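Local structure of mitochondrial antiviral signaling protein (MAVS) (Equus caballus, 4O9L) at residues E8-Q13 against R66-V72; H26-L31 against L45-Y49. The protein acts in antiviral innate immune signalling, probably through prion-like filaments formed by its caspase recruitment domain. The protein carries 1 engineered substitution. One frame throughout, in Å; residues are numbered along the deposited sequence.

Contact 1 (E8-Q13 against R66-V72)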
loop_
_atom_site.group_PDB
_atom_site.type_symbol
_atom_site.label_atom_id
_atom_site.label_comp_id
_atom_site.label_asym_id
_atom_site.label_seq_id
_atom_site.Cartn_x
_atom_site.Cartn_y
_atom_site.Cartn_z
ATOM N N GLU A 8 -2.977 -0.471 -12.644
ATOM C CA GLU A 8 -3.315 -0.409 -11.219
ATOM C C GLU A 8 -3.976 -1.693 -10.727
ATOM O O GLU A 8 -3.598 -2.238 -9.699
ATOM C CB GLU A 8 -4.202 0.813 -10.918
ATOM C CG GLU A 8 -3.404 2.109 -10.753
ATOM C CD GLU A 8 -4.285 3.339 -10.640
ATOM O OE1 GLU A 8 -5.409 3.333 -11.192
ATOM O OE2 GLU A 8 -3.853 4.312 -9.993
ATOM N N ASP A 9 -4.965 -2.165 -11.468
ATOM C CA ASP A 9 -5.680 -3.386 -11.112
ATOM C C ASP A 9 -4.744 -4.587 -11.069
ATOM O O ASP A 9 -4.786 -5.393 -10.127
ATOM C CB ASP A 9 -6.796 -3.638 -12.121
ATOM C CG ASP A 9 -7.457 -4.988 -11.925
ATOM O OD1 ASP A 9 -8.117 -5.181 -10.890
ATOM O OD2 ASP A 9 -7.320 -5.857 -12.812
ATOM N N LYS A 10 -3.900 -4.699 -12.091
ATOM C CA LYS A 10 -2.910 -5.771 -12.176
ATOM C C LYS A 10 -1.991 -5.749 -10.964
ATOM O O LYS A 10 -1.654 -6.799 -10.394
ATOM C CB LYS A 10 -2.083 -5.615 -13.456
ATOM C CG LYS A 10 -0.884 -6.543 -13.539
ATOM C CD LYS A 10 -0.121 -6.342 -14.843
ATOM C CE LYS A 10 -1.015 -6.595 -16.061
ATOM N NZ LYS A 10 -0.468 -5.911 -17.270
ATOM N N THR A 11 -1.600 -4.545 -10.563
ATOM C CA THR A 11 -0.746 -4.368 -9.395
ATOM C C THR A 11 -1.481 -4.769 -8.112
ATOM O O THR A 11 -0.943 -5.516 -7.295
ATOM C CB THR A 11 -0.230 -2.920 -9.283
ATOM O OG1 THR A 11 0.438 -2.564 -10.498
ATOM C CG2 THR A 11 0.759 -2.772 -8.098
ATOM N N PHE A 12 -2.714 -4.290 -7.947
ATOM C CA PHE A 12 -3.496 -4.664 -6.777
ATOM C C PHE A 12 -3.663 -6.184 -6.686
ATOM O O PHE A 12 -3.544 -6.774 -5.606
ATOM C CB PHE A 12 -4.860 -3.971 -6.775
ATOM C CG PHE A 12 -5.687 -4.295 -5.559
ATOM C CD1 PHE A 12 -5.491 -3.606 -4.370
ATOM C CD2 PHE A 12 -6.639 -5.304 -5.600
ATOM C CE1 PHE A 12 -6.240 -3.915 -3.233
ATOM C CE2 PHE A 12 -7.389 -5.624 -4.470
ATOM C CZ PHE A 12 -7.200 -4.932 -3.293
ATOM N N GLN A 13 -3.924 -6.821 -7.821
ATOM C CA GLN A 13 -4.131 -8.263 -7.830
ATOM C C GLN A 13 -2.847 -9.016 -7.491
ATOM O O GLN A 13 -2.875 -10.060 -6.834
ATOM C CB GLN A 13 -4.703 -8.720 -9.178
ATOM C CG GLN A 13 -6.090 -8.139 -9.499
ATOM C CD GLN A 13 -7.119 -8.378 -8.394
ATOM O OE1 GLN A 13 -7.139 -9.439 -7.760
ATOM N NE2 GLN A 13 -7.985 -7.390 -8.166
ATOM N N ARG A 66 -6.175 1.567 -2.828
ATOM C CA ARG A 66 -6.778 1.322 -4.134
ATOM C C ARG A 66 -7.881 2.336 -4.510
ATOM O O ARG A 66 -8.137 2.578 -5.696
ATOM C CB ARG A 66 -7.314 -0.120 -4.165
ATOM C CG ARG A 66 -7.917 -0.552 -5.479
ATOM C CD ARG A 66 -8.708 -1.833 -5.313
ATOM N NE ARG A 66 -8.825 -2.541 -6.582
ATOM C CZ ARG A 66 -9.451 -3.700 -6.735
ATOM N NH1 ARG A 66 -9.504 -4.273 -7.932
ATOM N NH2 ARG A 66 -10.024 -4.284 -5.689
ATOM N N ARG A 67 -8.512 2.938 -3.503
ATOM C CA ARG A 67 -9.526 3.972 -3.718
ATOM C C ARG A 67 -8.930 5.352 -4.045
ATOM O O ARG A 67 -9.661 6.282 -4.392
ATOM C CB ARG A 67 -10.411 4.117 -2.471
ATOM C CG ARG A 67 -11.298 2.919 -2.152
ATOM C CD ARG A 67 -12.277 3.212 -0.986
ATOM N NE ARG A 67 -11.754 2.753 0.300
ATOM C CZ ARG A 67 -11.885 1.510 0.755
ATOM N NH1 ARG A 67 -11.376 1.170 1.940
ATOM N NH2 ARG A 67 -12.530 0.609 0.022
ATOM N N ARG A 68 -7.616 5.501 -3.925
ATOM C CA ARG A 68 -7.010 6.830 -4.069
ATOM C C ARG A 68 -6.168 6.995 -5.334
ATOM O O ARG A 68 -5.526 6.047 -5.807
ATOM C CB ARG A 68 -6.154 7.172 -2.835
ATOM C CG ARG A 68 -6.926 7.168 -1.504
ATOM C CD ARG A 68 -7.953 8.291 -1.439
ATOM N NE ARG A 68 -8.675 8.290 -0.163
ATOM C CZ ARG A 68 -9.985 8.084 -0.035
ATOM N NH1 ARG A 68 -10.549 8.093 1.173
ATOM N NH2 ARG A 68 -10.735 7.881 -1.115
ATOM N N ASN A 69 -6.162 8.216 -5.857
ATOM C CA ASN A 69 -5.318 8.590 -6.990
ATOM C C ASN A 69 -3.851 8.194 -6.823
ATOM O O ASN A 69 -3.235 8.488 -5.788
ATOM C CB ASN A 69 -5.399 10.114 -7.205
ATOM C CG ASN A 69 -4.304 10.640 -8.141
ATOM O OD1 ASN A 69 -3.166 10.922 -7.720
ATOM N ND2 ASN A 69 -4.648 10.787 -9.418
ATOM N N GLY A 70 -3.299 7.523 -7.835
ATOM C CA GLY A 70 -1.866 7.289 -7.926
ATOM C C GLY A 70 -1.240 6.484 -6.800
ATOM O O GLY A 70 -0.049 6.640 -6.505
ATOM N N TRP A 71 -2.039 5.617 -6.180
ATOM C CA TRP A 71 -1.591 4.842 -5.030
ATOM C C TRP A 71 -0.394 3.950 -5.330
ATOM O O TRP A 71 0.420 3.699 -4.444
ATOM C CB TRP A 71 -2.731 3.984 -4.473
ATOM C CG TRP A 71 -3.173 2.870 -5.386
ATOM C CD1 TRP A 71 -4.144 2.936 -6.346
ATOM C CD2 TRP A 71 -2.693 1.514 -5.390
ATOM N NE1 TRP A 71 -4.288 1.706 -6.961
ATOM C CE2 TRP A 71 -3.410 0.820 -6.396
ATOM C CE3 TRP A 71 -1.712 0.826 -4.663
ATOM C CZ2 TRP A 71 -3.184 -0.528 -6.677
ATOM C CZ3 TRP A 71 -1.488 -0.514 -4.941
ATOM C CH2 TRP A 71 -2.222 -1.178 -5.938
ATOM N N VAL A 72 -0.285 3.457 -6.563
ATOM C CA VAL A 72 0.833 2.571 -6.887
ATOM C C VAL A 72 2.174 3.292 -6.696
ATOM O O VAL A 72 3.086 2.779 -6.061
ATOM C CB VAL A 72 0.718 1.977 -8.305
ATOM C CG1 VAL A 72 1.987 1.212 -8.663
ATOM C CG2 VAL A 72 -0.499 1.058 -8.399
HETATM O O HOH W 1 -1.463 4.438 -8.986
HETATM O O HOH W 2 -6.453 4.941 -8.730
HETATM O O HOH W 3 -4.830 7.495 -10.181
#

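Contact 2 (H26-L31 against L45-Y49). Engineered in segment 26-31: Arg29 (natural residue Glu).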
loop_
_atom_site.group_PDB
_atom_site.type_symbol
_atom_site.label_atom_id
_atom_site.label_comp_id
_atom_site.label_asym_id
_atom_site.label_seq_id
_atom_site.Cartn_x
_atom_site.Cartn_y
_atom_site.Cartn_z
ATOM N N HIS A 26 5.622 -2.365 8.081
ATOM C CA HIS A 26 5.069 -1.962 9.365
ATOM C C HIS A 26 4.100 -0.823 9.083
ATOM O O HIS A 26 4.519 0.253 8.653
ATOM C CB HIS A 26 6.166 -1.485 10.313
ATOM C CG HIS A 26 5.663 -1.088 11.668
ATOM N ND1 HIS A 26 6.359 -0.238 12.504
ATOM C CD2 HIS A 26 4.533 -1.428 12.335
ATOM C CE1 HIS A 26 5.678 -0.071 13.624
ATOM N NE2 HIS A 26 4.564 -0.780 13.546
ATOM N N VAL A 27 2.814 -1.059 9.315
ATOM C CA VAL A 27 1.785 -0.093 8.920
ATOM C C VAL A 27 2.036 1.312 9.462
ATOM O O VAL A 27 1.972 2.304 8.721
ATOM C CB VAL A 27 0.369 -0.574 9.322
ATOM C CG1 VAL A 27 -0.663 0.567 9.187
ATOM C CG2 VAL A 27 -0.036 -1.759 8.470
ATOM N N LEU A 28 2.351 1.407 10.747
ATOM C CA LEU A 28 2.493 2.714 11.375
ATOM C C LEU A 28 3.636 3.506 10.759
ATOM O O LEU A 28 3.537 4.717 10.584
ATOM C CB LEU A 28 2.678 2.574 12.886
ATOM C CG LEU A 28 1.429 2.235 13.701
ATOM C CD1 LEU A 28 1.714 2.515 15.189
ATOM C CD2 LEU A 28 0.209 3.023 13.221
ATOM N N ARG A 29 4.714 2.812 10.413
ATOM C CA ARG A 29 5.862 3.458 9.799
ATOM C C ARG A 29 5.590 3.919 8.372
ATOM O O ARG A 29 6.066 4.973 7.967
ATOM C CB ARG A 29 7.075 2.523 9.810
ATOM C CG ARG A 29 8.298 3.135 9.174
ATOM C CD ARG A 29 9.509 2.219 9.255
ATOM N NE ARG A 29 10.684 2.894 8.718
ATOM C CZ ARG A 29 11.830 2.287 8.439
ATOM N NH1 ARG A 29 12.846 2.990 7.948
ATOM N NH2 ARG A 29 11.948 0.980 8.650
ATOM N N ILE A 30 4.823 3.147 7.611
ATOM C CA ILE A 30 4.625 3.477 6.201
ATOM C C ILE A 30 3.574 4.569 5.964
ATOM O O ILE A 30 3.713 5.352 5.019
ATOM C CB ILE A 30 4.336 2.231 5.320
ATOM C CG1 ILE A 30 4.627 2.555 3.837
ATOM C CG2 ILE A 30 2.893 1.747 5.522
ATOM C CD1 ILE A 30 4.651 1.332 2.890
ATOM N N LEU A 31 2.553 4.631 6.830
ATOM C CA LEU A 31 1.421 5.562 6.665
ATOM C C LEU A 31 1.779 7.028 6.313
ATOM O O LEU A 31 1.224 7.573 5.357
ATOM C CB LEU A 31 0.482 5.529 7.884
ATOM C CG LEU A 31 -0.472 4.347 8.049
ATOM C CD1 LEU A 31 -1.254 4.461 9.361
ATOM C CD2 LEU A 31 -1.440 4.261 6.873
ATOM N N LEU A 45 -6.803 4.750 9.671
ATOM C CA LEU A 45 -5.870 3.632 9.607
ATOM C C LEU A 45 -4.988 3.505 10.868
ATOM O O LEU A 45 -4.687 2.391 11.296
ATOM C CB LEU A 45 -5.036 3.680 8.317
ATOM C CG LEU A 45 -5.831 3.366 7.042
ATOM C CD1 LEU A 45 -5.040 3.783 5.796
ATOM C CD2 LEU A 45 -6.185 1.878 6.965
ATOM N N ARG A 46 -4.584 4.624 11.471
ATOM C CA ARG A 46 -3.868 4.547 12.751
ATOM C C ARG A 46 -4.745 3.940 13.849
ATOM O O ARG A 46 -4.273 3.122 14.654
ATOM C CB ARG A 46 -3.325 5.911 13.186
ATOM C CG ARG A 46 -2.100 6.367 12.392
ATOM C CD ARG A 46 -1.426 7.587 13.027
ATOM N NE ARG A 46 -2.384 8.604 13.453
ATOM C CZ ARG A 46 -2.785 9.630 12.705
ATOM N NH1 ARG A 46 -3.658 10.503 13.190
ATOM N NH2 ARG A 46 -2.317 9.782 11.475
ATOM N N ALA A 47 -6.021 4.319 13.865
ATOM C CA ALA A 47 -6.960 3.783 14.847
ATOM C C ALA A 47 -7.276 2.309 14.553
ATOM O O ALA A 47 -7.445 1.508 15.471
ATOM C CB ALA A 47 -8.228 4.611 14.889
ATOM N N THR A 48 -7.336 1.951 13.273
ATOM C CA THR A 48 -7.512 0.547 12.880
ATOM C C THR A 48 -6.323 -0.303 13.346
ATOM O O THR A 48 -6.497 -1.405 13.891
ATOM C CB THR A 48 -7.650 0.404 11.349
ATOM O OG1 THR A 48 -8.740 1.214 10.893
ATOM C CG2 THR A 48 -7.902 -1.039 10.958
ATOM N N TYR A 49 -5.116 0.208 13.118
ATOM C CA TYR A 49 -3.905 -0.464 13.569
ATOM C C TYR A 49 -3.970 -0.767 15.060
ATOM O O TYR A 49 -3.711 -1.897 15.484
ATOM C CB TYR A 49 -2.652 0.374 13.257
ATOM C CG TYR A 49 -1.371 -0.311 13.686
ATOM C CD1 TYR A 49 -0.703 -1.178 12.826
ATOM C CD2 TYR A 49 -0.848 -0.114 14.960
ATOM C CE1 TYR A 49 0.455 -1.821 13.223
ATOM C CE2 TYR A 49 0.308 -0.752 15.366
ATOM C CZ TYR A 49 0.959 -1.602 14.494
ATOM O OH TYR A 49 2.111 -2.234 14.905
#

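Contact 1 (E8-Q13 against R66-V72)
Phe12 and Trp71 meet inside the helical bundle of a caspase recruitment domain, a member of the death-fold clan. Helix 6-17 packs here against the turn that leads into helix 71-81. The tight part is mostly apolar. Phe12 CB lies 3.8 Å from Trp71 CZ2, and the benzo edge of the indole points at the backbone of helix 6-17. Trp71 CZ2 comes 3.5 Å from Glu8 O, near the indole plane; that oxygen already accepts the helical bond from Phe12 N. Val72 CG2 sits over one indole face and meets Thr11 CG2 tip to tip at 4.0 Å. Val91 and Tyr95 of helix 85-96 close in on Thr11.

Arg66 runs extended across one face of Phe12. Arg66 CD is 3.7 Å from the Phe12 ring centroid, almost on the normal, a CH-pi contact. The guanidinium then lies flat on the ring, planes 15° apart, as an off-centre cation-pi pair. Phe12 CG is anti to the backbone N (chi1 -178°), and the ring presents one face to Arg66. Asp9 OD1 forms a long salt bridge of 3.4 Å to Arg66 NH1 at the guanidinium edge.

The loose side is wet. Glu8 stretches past Trp71 to the type II turn Arg68-Trp71 and the start of helix 71-81, and bonds to them only through water. Its OE1 is held by Thr5 N. Water 3 accepts from Gly70 N and gives OE2 a weak bond. The firmer bridge is water 1, which donates to Glu8 OE2 at 2.6 Å and accepts from Val72 N at 2.9 Å.

Contact 2 (H26-L31 against L45-Y49)
Tyr49 lies against the short helix 27-30 and carries most of this contact, which joins that helix to helix 39-66 in the caspase recruitment domain bundle. Its one polar link is with His26, the N-cap residue of helix 27-30. His26 NE2 donates to Tyr49 OH over 3.2 Å. The hydroxyl lies near the imidazole plane, but the bond is bent, at 139°. The two rings are oblique, with planes 61° apart.

The contact with the face of Tyr49 is made by Leu28. Leu28 CG stands 3.6 Å from the Tyr49 ring centroid, a CH-pi approach. Leu28 CD1 and CD2 spread over the same ring. Val27 CB approaches the ring obliquely, 3.7 Å from Tyr49 CD1. A chi1 of -179° sets the Tyr49 ring opposite its backbone N and across Val27 and Leu28.

The rest is aliphatic. The two methyls of Leu31 divide the work: CD2 is 3.8 Å from Leu45 CD1, and CD1 is 3.7 Å from Arg46 CG. Arg46 gives only its chain here; its NH1 pairs with Asp43.

The engineered Arg29 pairs with Glu83. Helix 27-30 is set between helix 39-66, which supplies Tyr49, and helix 71-81, whose Leu75, Ala78 and Leu79 receive Ile30.

From the N terminus, helix 6-17 comes first and supplies one side of contact 1. The chain then reaches 26-31 on helix 27-30, the first half of contact 2. Thirteen residues later it meets 45-49, early in helix 39-66, and contact 2 closes a short loop. Helix 39-66 runs on to the turn at 66-72, where contact 1 closes a much longer loop. Contact 2 therefore lies wholly within the span of contact 1, and the two do not cross. Their centres are about 18 Å apart, on opposite sides of the chain's centre. One ties the N-terminal helix to the start of helix 71-81; the other holds two successive helices together.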